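Local atomic coordinates of rhamnosidase B (Bacillus sp., PDB entry 2OKX), a protein that hydrolyses alpha-L-rhamnosides, releasing terminal non-reducing rhamnose, as a glycoside hydrolase of family 78. Residues 602-607 with 612-617; 631-636 with 658-663; 697-702 with 730-735; 708-713 with 724-729. One frame throughout, in Å; residues are numbered along the deposited sequence.

Contact 1: 602-607 with 612-617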
# COMPACT_ATOMS: atom_id res chain seq x y z
N ASN A 602 -8.27 -7.22 14.89
CA ASN A 602 -9.48 -8.02 14.73
C ASN A 602 -9.68 -8.58 13.32
O ASN A 602 -10.36 -9.58 13.14
CB ASN A 602 -10.72 -7.19 15.12
CG ASN A 602 -10.86 -7.01 16.63
OD1 ASN A 602 -11.57 -6.11 17.09
ND2 ASN A 602 -10.20 -7.87 17.39
N LEU A 603 -9.08 -7.94 12.32
CA LEU A 603 -9.22 -8.40 10.94
C LEU A 603 -8.40 -9.64 10.61
O LEU A 603 -8.78 -10.44 9.75
CB LEU A 603 -8.84 -7.28 9.96
CG LEU A 603 -9.84 -6.14 9.74
CD1 LEU A 603 -9.19 -5.04 8.89
CD2 LEU A 603 -11.08 -6.69 9.04
N VAL A 604 -7.28 -9.82 11.31
CA VAL A 604 -6.40 -10.95 11.04
C VAL A 604 -7.02 -12.34 11.20
O VAL A 604 -6.86 -13.20 10.33
CB VAL A 604 -5.12 -10.86 11.91
CG1 VAL A 604 -4.20 -12.05 11.62
CG2 VAL A 604 -4.39 -9.55 11.60
N PRO A 605 -7.74 -12.59 12.31
CA PRO A 605 -8.36 -13.91 12.50
C PRO A 605 -9.37 -14.27 11.41
O PRO A 605 -9.76 -15.43 11.27
CB PRO A 605 -9.02 -13.79 13.87
CG PRO A 605 -8.10 -12.85 14.60
CD PRO A 605 -7.86 -11.78 13.54
N GLY A 606 -9.78 -13.27 10.63
CA GLY A 606 -10.73 -13.51 9.56
C GLY A 606 -10.16 -14.37 8.45
O GLY A 606 -10.89 -14.85 7.59
N SER A 607 -8.84 -14.55 8.46
CA SER A 607 -8.17 -15.36 7.44
C SER A 607 -8.01 -16.81 7.90
O SER A 607 -7.37 -17.62 7.23
CB SER A 607 -6.79 -14.78 7.13
OG SER A 607 -5.91 -14.93 8.23
N PRO A 612 -4.88 -21.62 9.27
CA PRO A 612 -4.73 -21.39 10.71
C PRO A 612 -3.45 -20.63 11.05
O PRO A 612 -3.28 -20.16 12.18
CB PRO A 612 -4.74 -22.81 11.28
CG PRO A 612 -4.09 -23.60 10.19
CD PRO A 612 -4.78 -23.06 8.96
N LEU A 613 -2.55 -20.53 10.08
CA LEU A 613 -1.29 -19.82 10.27
C LEU A 613 -1.49 -18.31 10.06
O LEU A 613 -0.62 -17.51 10.41
CB LEU A 613 -0.23 -20.35 9.30
CG LEU A 613 0.08 -21.85 9.40
CD1 LEU A 613 1.18 -22.21 8.41
CD2 LEU A 613 0.51 -22.20 10.82
N TYR A 614 -2.64 -17.95 9.49
CA TYR A 614 -3.04 -16.57 9.24
C TYR A 614 -2.27 -15.84 8.14
O TYR A 614 -1.05 -15.95 8.05
CB TYR A 614 -2.99 -15.76 10.55
CG TYR A 614 -3.94 -16.25 11.62
CD1 TYR A 614 -3.88 -15.75 12.92
CD2 TYR A 614 -4.90 -17.23 11.34
CE1 TYR A 614 -4.75 -16.21 13.92
CE2 TYR A 614 -5.77 -17.70 12.33
CZ TYR A 614 -5.69 -17.19 13.61
OH TYR A 614 -6.55 -17.66 14.58
N LEU A 615 -3.00 -15.10 7.31
CA LEU A 615 -2.42 -14.35 6.19
C LEU A 615 -1.55 -13.19 6.64
O LEU A 615 -1.81 -12.57 7.67
CB LEU A 615 -3.53 -13.83 5.27
CG LEU A 615 -3.89 -14.72 4.07
CD1 LEU A 615 -4.08 -16.16 4.52
CD2 LEU A 615 -5.14 -14.19 3.38
N ASP A 616 -0.51 -12.90 5.86
CA ASP A 616 0.43 -11.83 6.17
C ASP A 616 -0.10 -10.43 5.84
O ASP A 616 0.50 -9.42 6.23
CB ASP A 616 1.78 -12.10 5.50
CG ASP A 616 1.65 -12.52 4.04
OD1 ASP A 616 2.55 -13.24 3.56
OD2 ASP A 616 0.67 -12.12 3.38
N GLN A 617 -1.21 -10.36 5.11
CA GLN A 617 -1.88 -9.10 4.78
C GLN A 617 -3.36 -9.43 4.63
O GLN A 617 -3.72 -10.46 4.06
CB GLN A 617 -1.30 -8.44 3.51
CG GLN A 617 -0.67 -9.37 2.48
CD GLN A 617 -1.70 -10.06 1.61
OE1 GLN A 617 -2.46 -9.42 0.89
NE2 GLN A 617 -1.72 -11.39 1.68
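Ser607 meets Tyr614 and Leu615 where the chain leaves helix 595-603 of the alpha-barrel domain, runs through the 3-10 segment 604-607 and folds back as a loop. The serine hydroxyl works in two directions. Ser607 OG accepts the backbone N-H of Leu615 at 3.1 Å from N to OG, nearly straight at 166°, and donates to Val604 O, an oxygen that Ser607 N also reaches. A chi1 of 68° sets OG between its own N and carbonyl carbon, where so short a side chain can serve both its turn and the loop. With an alanine here the amide of Leu615 would probably lose its acceptor, and the loop its polar tie to the 3-10 turn. Leu615 packs against the serine, its CB 3.9 Å from Ser607 CB and both of its methyls beside that same carbon. Tyr614 suits its buried place by being long and flat: the ring lies with one face under Pro605 CA, meets Trp633 edge-to-face, and delivers its hydroxyl to Ala656 O of helix 647-665. Its side chain and that of Val604 cross at about a right angle, Val604 CG1 standing 3.9 Å from Tyr614 CD1.

Contact 2: 631-636 with 658-663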
# COMPACT_ATOMS: atom_id res chain seq x y z
N PHE A 631 3.52 -13.90 14.12
CA PHE A 631 4.09 -13.79 15.46
C PHE A 631 4.07 -12.32 15.89
O PHE A 631 3.87 -12.02 17.07
CB PHE A 631 5.54 -14.31 15.49
CG PHE A 631 5.68 -15.75 15.07
CD1 PHE A 631 4.62 -16.64 15.21
CD2 PHE A 631 6.88 -16.22 14.54
CE1 PHE A 631 4.75 -17.99 14.83
CE2 PHE A 631 7.02 -17.56 14.16
CZ PHE A 631 5.95 -18.44 14.31
N PHE A 632 4.27 -11.41 14.95
CA PHE A 632 4.26 -9.98 15.27
C PHE A 632 2.84 -9.54 15.59
O PHE A 632 2.63 -8.58 16.35
CB PHE A 632 4.84 -9.14 14.13
CG PHE A 632 6.31 -9.37 13.90
CD1 PHE A 632 7.13 -9.81 14.94
CD2 PHE A 632 6.87 -9.17 12.64
CE1 PHE A 632 8.49 -10.04 14.72
CE2 PHE A 632 8.23 -9.39 12.42
CZ PHE A 632 9.04 -9.83 13.47
N TRP A 633 1.87 -10.23 15.01
CA TRP A 633 0.46 -9.94 15.26
C TRP A 633 0.17 -10.27 16.73
O TRP A 633 -0.53 -9.53 17.42
CB TRP A 633 -0.44 -10.78 14.36
CG TRP A 633 -1.90 -10.73 14.74
CD1 TRP A 633 -2.75 -9.67 14.60
CD2 TRP A 633 -2.67 -11.77 15.36
NE1 TRP A 633 -4.00 -9.98 15.09
CE2 TRP A 633 -3.97 -11.27 15.57
CE3 TRP A 633 -2.38 -13.08 15.77
CZ2 TRP A 633 -4.99 -12.03 16.16
CZ3 TRP A 633 -3.39 -13.84 16.36
CH2 TRP A 633 -4.68 -13.31 16.55
N ILE A 634 0.69 -11.40 17.19
CA ILE A 634 0.48 -11.81 18.57
C ILE A 634 1.12 -10.76 19.48
O ILE A 634 0.54 -10.34 20.48
CB ILE A 634 1.08 -13.20 18.85
CG1 ILE A 634 0.29 -14.26 18.08
CG2 ILE A 634 1.06 -13.50 20.35
CD1 ILE A 634 0.86 -15.67 18.17
N LEU A 635 2.33 -10.33 19.11
CA LEU A 635 3.05 -9.32 19.87
C LEU A 635 2.19 -8.06 19.92
O LEU A 635 1.98 -7.49 20.99
CB LEU A 635 4.38 -8.99 19.18
CG LEU A 635 5.56 -8.56 20.05
CD1 LEU A 635 6.57 -7.84 19.17
CD2 LEU A 635 5.12 -7.65 21.18
N ALA A 636 1.69 -7.62 18.77
CA ALA A 636 0.87 -6.42 18.70
C ALA A 636 -0.37 -6.54 19.58
O ALA A 636 -0.80 -5.55 20.19
CB ALA A 636 0.47 -6.14 17.25
N LYS A 658 -4.49 -18.54 20.54
CA LYS A 658 -4.24 -19.92 20.92
C LYS A 658 -4.34 -20.82 19.68
O LYS A 658 -3.49 -21.68 19.45
CB LYS A 658 -5.27 -20.36 21.97
CG LYS A 658 -5.13 -21.78 22.48
CD LYS A 658 -6.21 -22.07 23.51
CE LYS A 658 -6.09 -23.48 24.06
NZ LYS A 658 -4.78 -23.69 24.72
N HIS A 659 -5.38 -20.59 18.90
CA HIS A 659 -5.63 -21.35 17.68
C HIS A 659 -4.45 -21.39 16.72
O HIS A 659 -4.03 -22.46 16.28
CB HIS A 659 -6.86 -20.78 16.96
CG HIS A 659 -7.16 -21.44 15.65
ND1 HIS A 659 -7.52 -22.76 15.54
CD2 HIS A 659 -7.12 -20.95 14.39
CE1 HIS A 659 -7.71 -23.06 14.27
NE2 HIS A 659 -7.47 -21.98 13.55
N THR A 660 -3.90 -20.22 16.38
CA THR A 660 -2.78 -20.17 15.45
C THR A 660 -1.49 -20.75 16.03
O THR A 660 -0.74 -21.43 15.32
CB THR A 660 -2.53 -18.72 14.95
OG1 THR A 660 -1.64 -18.76 13.82
CG2 THR A 660 -1.92 -17.86 16.04
N LEU A 661 -1.22 -20.49 17.30
CA LEU A 661 -0.01 -21.03 17.92
C LEU A 661 -0.06 -22.55 17.95
O LEU A 661 0.96 -23.22 17.76
CB LEU A 661 0.16 -20.49 19.35
CG LEU A 661 0.70 -19.06 19.45
CD1 LEU A 661 0.78 -18.65 20.92
CD2 LEU A 661 2.08 -18.99 18.80
N THR A 662 -1.25 -23.10 18.19
CA THR A 662 -1.43 -24.54 18.22
C THR A 662 -0.98 -25.14 16.89
O THR A 662 -0.27 -26.15 16.87
CB THR A 662 -2.90 -24.92 18.48
OG1 THR A 662 -3.28 -24.50 19.80
CG2 THR A 662 -3.10 -26.43 18.34
N HIS A 663 -1.39 -24.52 15.79
CA HIS A 663 -1.02 -25.02 14.48
C HIS A 663 0.44 -24.79 14.10
O HIS A 663 1.02 -25.57 13.34
CB HIS A 663 -1.95 -24.46 13.41
CG HIS A 663 -3.34 -25.02 13.47
ND1 HIS A 663 -4.25 -24.66 14.44
CD2 HIS A 663 -3.94 -25.97 12.72
CE1 HIS A 663 -5.35 -25.37 14.29
NE2 HIS A 663 -5.20 -26.17 13.25
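Ile634 and Leu661 make the closest apolar contact between segments 631-636 and 658-663, which belong to the consecutive helices 627-644 and 647-665, running roughly antiparallel, their short segments at 148° and 11.2 Å between axes. At that spacing the long, branched aliphatic side chains have to bridge the gap with their ends. Ile634 does so with CG1 anti to its carbonyl carbon (chi1 -68°) and an extended chi2 of 175°, so that its last methyl reaches furthest: Ile634 CD1 lies 3.6 Å from Leu661 CD2 and equally near Leu661 CG. The same methyl also meets Thr660 CG2, at 4.1 Å. A looser contact involves the indole rim: Thr660 CG2 lies near the plane of the Trp633 ring, at its edge, 4.3 Å from Trp633 CZ3. The polar ends of both residues look elsewhere: Thr660 OG1 bonds to Pro612 O and Trp633 NE1 to Leu601 O, which lets each be buried while offering carbon to the other. Within helix 647-665, Thr662 OG1 turns back to Lys658 O from above its carbonyl plane, and His663 ND1 bonds to His659 O in the plane of its own ring. Around this pair, Phe631 rests on Phe701 and Leu702 of helix 696-715, Leu661 on Ser709 of that helix, and Trp633 on Val577 of helix 577-590.

Contact 3: 697-702 with 730-735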
# COMPACT_ATOMS: atom_id res chain seq x y z
N HIS A 697 15.72 -17.29 12.63
CA HIS A 697 14.96 -16.15 13.13
C HIS A 697 13.50 -16.43 13.49
O HIS A 697 13.03 -15.99 14.54
CB HIS A 697 15.08 -14.94 12.18
CG HIS A 697 14.54 -15.17 10.80
ND1 HIS A 697 13.24 -15.54 10.56
CD2 HIS A 697 15.13 -15.01 9.59
CE1 HIS A 697 13.04 -15.60 9.25
NE2 HIS A 697 14.17 -15.29 8.64
N GLN A 698 12.76 -17.17 12.65
CA GLN A 698 11.37 -17.44 12.99
C GLN A 698 11.23 -18.49 14.10
O GLN A 698 10.21 -18.57 14.77
CB GLN A 698 10.55 -17.85 11.76
CG GLN A 698 11.18 -18.91 10.86
CD GLN A 698 10.31 -19.17 9.63
OE1 GLN A 698 9.83 -18.24 8.99
NE2 GLN A 698 10.12 -20.45 9.30
N ASN A 699 12.27 -19.29 14.29
CA ASN A 699 12.25 -20.28 15.36
C ASN A 699 12.34 -19.51 16.67
O ASN A 699 11.64 -19.80 17.64
CB ASN A 699 13.43 -21.24 15.22
CG ASN A 699 13.06 -22.52 14.49
OD1 ASN A 699 12.55 -23.46 15.10
ND2 ASN A 699 13.29 -22.55 13.19
N LEU A 700 13.20 -18.49 16.68
CA LEU A 700 13.40 -17.64 17.85
C LEU A 700 12.14 -16.85 18.19
O LEU A 700 11.74 -16.75 19.35
CB LEU A 700 14.57 -16.69 17.61
CG LEU A 700 15.95 -17.34 17.44
CD1 LEU A 700 16.93 -16.32 16.89
CD2 LEU A 700 16.43 -17.89 18.79
N PHE A 701 11.50 -16.28 17.17
CA PHE A 701 10.29 -15.50 17.39
C PHE A 701 9.12 -16.37 17.85
O PHE A 701 8.21 -15.90 18.53
CB PHE A 701 9.91 -14.71 16.13
CG PHE A 701 10.59 -13.36 16.04
CD1 PHE A 701 11.21 -12.96 14.86
CD2 PHE A 701 10.59 -12.49 17.13
CE1 PHE A 701 11.83 -11.71 14.76
CE2 PHE A 701 11.20 -11.24 17.04
CZ PHE A 701 11.82 -10.85 15.85
N LEU A 702 9.14 -17.65 17.48
CA LEU A 702 8.06 -18.54 17.91
C LEU A 702 8.16 -18.72 19.42
O LEU A 702 7.15 -18.77 20.12
CB LEU A 702 8.18 -19.90 17.21
CG LEU A 702 7.15 -20.96 17.64
CD1 LEU A 702 5.74 -20.40 17.60
CD2 LEU A 702 7.26 -22.17 16.71
N ASP A 730 10.24 -23.50 26.23
CA ASP A 730 11.48 -23.91 26.87
C ASP A 730 12.17 -24.99 26.04
O ASP A 730 13.37 -24.92 25.78
CB ASP A 730 11.21 -24.44 28.28
CG ASP A 730 10.83 -23.35 29.25
OD1 ASP A 730 9.84 -22.64 28.99
OD2 ASP A 730 11.53 -23.19 30.27
N LEU A 731 11.39 -25.99 25.63
CA LEU A 731 11.91 -27.09 24.83
C LEU A 731 12.49 -26.56 23.53
O LEU A 731 13.58 -26.97 23.11
CB LEU A 731 10.80 -28.10 24.52
CG LEU A 731 10.17 -28.83 25.71
CD1 LEU A 731 9.05 -29.73 25.22
CD2 LEU A 731 11.24 -29.65 26.43
N LEU A 732 11.77 -25.64 22.90
CA LEU A 732 12.21 -25.05 21.65
C LEU A 732 13.49 -24.25 21.86
O LEU A 732 14.46 -24.42 21.13
CB LEU A 732 11.12 -24.13 21.08
CG LEU A 732 10.97 -24.09 19.55
CD1 LEU A 732 10.11 -22.89 19.16
CD2 LEU A 732 12.33 -24.01 18.88
N ALA A 733 13.49 -23.38 22.87
CA ALA A 733 14.66 -22.56 23.17
C ALA A 733 15.90 -23.42 23.39
O ALA A 733 16.99 -23.09 22.91
CB ALA A 733 14.39 -21.69 24.40
N GLU A 734 15.74 -24.51 24.13
CA GLU A 734 16.86 -25.40 24.42
C GLU A 734 17.37 -26.07 23.14
O GLU A 734 18.57 -26.14 22.90
CB GLU A 734 16.42 -26.47 25.42
CG GLU A 734 17.56 -27.35 25.91
CD GLU A 734 17.09 -28.44 26.87
OE1 GLU A 734 17.95 -29.20 27.38
OE2 GLU A 734 15.87 -28.54 27.10
N THR A 735 16.44 -26.56 22.32
CA THR A 735 16.80 -27.21 21.07
C THR A 735 17.55 -26.22 20.18
O THR A 735 18.53 -26.57 19.53
CB THR A 735 15.55 -27.71 20.32
OG1 THR A 735 14.81 -28.60 21.16
CG2 THR A 735 15.94 -28.44 19.04
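Leu732 inserts its forked end between Asn699 and Leu702, one methyl toward Leu702 and the Asn699 backbone, the other toward the Asn699 amide, and so packs together the two helices of the hairpin 696-715 and 723-739, away from their connection. Leu732 CD1 lies 3.8 Å from Leu702 CD2 and as close to Leu702 CG, and also rests on the backbone carbonyl oxygen of Asn699. The other branch turns to the amide, with Leu732 CD2 3.8 Å from Asn699 OD1. Both partners cross the Leu732 side chain at about a right angle. Leucine suits this position because its two methyls can fill two directions at once, though a chi1 of -145° leaves it well off a staggered rotamer. Leu702, by contrast, has CG anti to its backbone N (chi1 177°), which brings its branched end against Leu732 CD1. In the next shell the Asn699 amide is fixed at both ends: OD1 accepts from Leu674 N and ND2 donates to Val695 O. OD1 and one N-H of ND2 thus have partners in a buried site, and the oxygen can border a methyl. On helix 723-739, Leu732 touches Val703 as well. Further out, helix 696-715 is packed against other helices of the barrel: Phe701 meets Phe632 of helix 627-644 edge-to-face, and Leu700 lies on Val769 and Ala770 of helix 764-772.

Contact 4: 708-713 with 724-729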
# COMPACT_ATOMS: atom_id res chain seq x y z
N ASP A 708 4.83 -14.60 24.97
CA ASP A 708 4.03 -13.38 24.93
C ASP A 708 2.54 -13.70 25.02
O ASP A 708 1.75 -12.91 25.54
CB ASP A 708 4.30 -12.60 23.64
CG ASP A 708 5.64 -11.90 23.64
OD1 ASP A 708 6.08 -11.44 22.56
OD2 ASP A 708 6.27 -11.79 24.72
N SER A 709 2.15 -14.87 24.51
CA SER A 709 0.75 -15.29 24.52
C SER A 709 0.17 -15.40 25.93
O SER A 709 -1.03 -15.22 26.13
CB SER A 709 0.59 -16.64 23.81
OG SER A 709 1.19 -17.69 24.55
N ARG A 710 1.02 -15.68 26.91
CA ARG A 710 0.57 -15.80 28.29
C ARG A 710 -0.11 -14.52 28.76
O ARG A 710 -1.16 -14.56 29.40
CB ARG A 710 1.74 -16.15 29.21
CG ARG A 710 1.41 -16.07 30.70
CD ARG A 710 2.32 -16.98 31.51
NE ARG A 710 1.97 -18.39 31.32
CZ ARG A 710 2.68 -19.42 31.78
NH1 ARG A 710 2.27 -20.66 31.56
NH2 ARG A 710 3.81 -19.20 32.45
N ALA A 711 0.49 -13.38 28.43
CA ALA A 711 -0.06 -12.09 28.82
C ALA A 711 -1.52 -11.98 28.40
O ALA A 711 -2.37 -11.55 29.19
CB ALA A 711 0.76 -10.95 28.21
N LEU A 712 -1.82 -12.37 27.17
CA LEU A 712 -3.19 -12.31 26.67
C LEU A 712 -4.08 -13.31 27.39
O LEU A 712 -5.22 -13.00 27.74
CB LEU A 712 -3.20 -12.58 25.16
CG LEU A 712 -2.55 -11.48 24.32
CD1 LEU A 712 -2.30 -11.97 22.90
CD2 LEU A 712 -3.45 -10.25 24.32
N ALA A 713 -3.55 -14.51 27.61
CA ALA A 713 -4.30 -15.55 28.30
C ALA A 713 -4.64 -15.09 29.71
O ALA A 713 -5.78 -15.24 30.17
CB ALA A 713 -3.48 -16.83 28.35
N ALA A 724 0.95 -24.76 28.59
CA ALA A 724 1.44 -25.74 27.63
C ALA A 724 2.38 -25.05 26.64
O ALA A 724 3.43 -25.60 26.28
CB ALA A 724 0.27 -26.39 26.89
N PHE A 725 1.99 -23.86 26.20
CA PHE A 725 2.81 -23.09 25.27
C PHE A 725 4.13 -22.72 25.94
O PHE A 725 5.18 -22.70 25.30
CB PHE A 725 2.08 -21.81 24.83
CG PHE A 725 0.90 -22.06 23.92
CD1 PHE A 725 -0.03 -21.05 23.70
CD2 PHE A 725 0.73 -23.28 23.27
CE1 PHE A 725 -1.12 -21.25 22.85
CE2 PHE A 725 -0.36 -23.49 22.42
CZ PHE A 725 -1.28 -22.47 22.21
N ALA A 726 4.06 -22.42 27.23
CA ALA A 726 5.25 -22.04 27.99
C ALA A 726 6.26 -23.19 28.01
O ALA A 726 7.46 -22.97 27.86
CB ALA A 726 4.85 -21.65 29.41
N ALA A 727 5.76 -24.41 28.20
CA ALA A 727 6.63 -25.58 28.24
C ALA A 727 7.32 -25.78 26.89
O ALA A 727 8.53 -25.97 26.82
CB ALA A 727 5.81 -26.82 28.59
N ARG A 728 6.53 -25.73 25.83
CA ARG A 728 7.04 -25.88 24.47
C ARG A 728 8.10 -24.84 24.16
O ARG A 728 9.08 -25.11 23.47
CB ARG A 728 5.89 -25.77 23.48
CG ARG A 728 4.99 -26.99 23.44
CD ARG A 728 5.65 -28.11 22.66
NE ARG A 728 4.77 -28.61 21.60
CZ ARG A 728 5.19 -29.12 20.45
NH1 ARG A 728 6.49 -29.20 20.20
NH2 ARG A 728 4.32 -29.53 19.55
N ALA A 729 7.92 -23.63 24.69
CA ALA A 729 8.86 -22.54 24.47
C ALA A 729 10.23 -22.92 25.03
O ALA A 729 11.26 -22.69 24.39
CB ALA A 729 8.36 -21.26 25.13
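In the helical hairpin formed by helices 696-715 and 723-739, Ser709 and Arg710 face Phe725 and Ala726 near the connecting loop. The helices come close here, with 7.8 Å between the CA atoms of Arg710 and Ala726, and Ser709 and Ala726 are the small residues at this approach. Arg710 lies over the alanine: Ala726 CB sits against one face of the guanidinium group, 3.5 Å from Arg710 NH1. The chain leaves with CG anti to its backbone N and then bends at chi3 (-73°), which brings the flat group across the methyl. Its charge is matched by Asp723, which forms a salt bridge with NH1 at the start of helix 723-739, so this arginine pairs a long aliphatic reach with a charged end at the partly exposed side. Deeper in, Ser709 OG stands at the edge of the Phe725 ring, near its plane and 3.7 Å from Phe725 CD1. The hydroxyl is bonded to Leu706 O in its own helix, so a serine is tolerated in this buried spot, and its small size lets the large phenylalanine pack there. Phe725 also touches Thr662 of helix 647-665. Such paired antiparallel helices are the building unit of the (alpha/alpha)6 barrel of family 78 catalytic domains.

From the N terminus, contact 1 closes first, a short turn at the end of helix 595-603, with four residues between its segments. Contact 2 follows and joins consecutive helices 627-644 and 647-665. The two touch, Val604 packing on Trp633, so the loop region is tied to the first of these helices. Contacts 3 and 4 share helices 696-715 and 723-739: 708-713 with 724-729 is nested inside the loop closed by 697-702 with 730-735, with contact 4 nearer the connection and contact 3 further out. Contact 2 touches both, through Phe631 and Leu661, so that the two helix pairs pack side by side. All four lie in the alpha-helical barrel region, and contact 1 is about 20 Å, centre to centre, from contact 4.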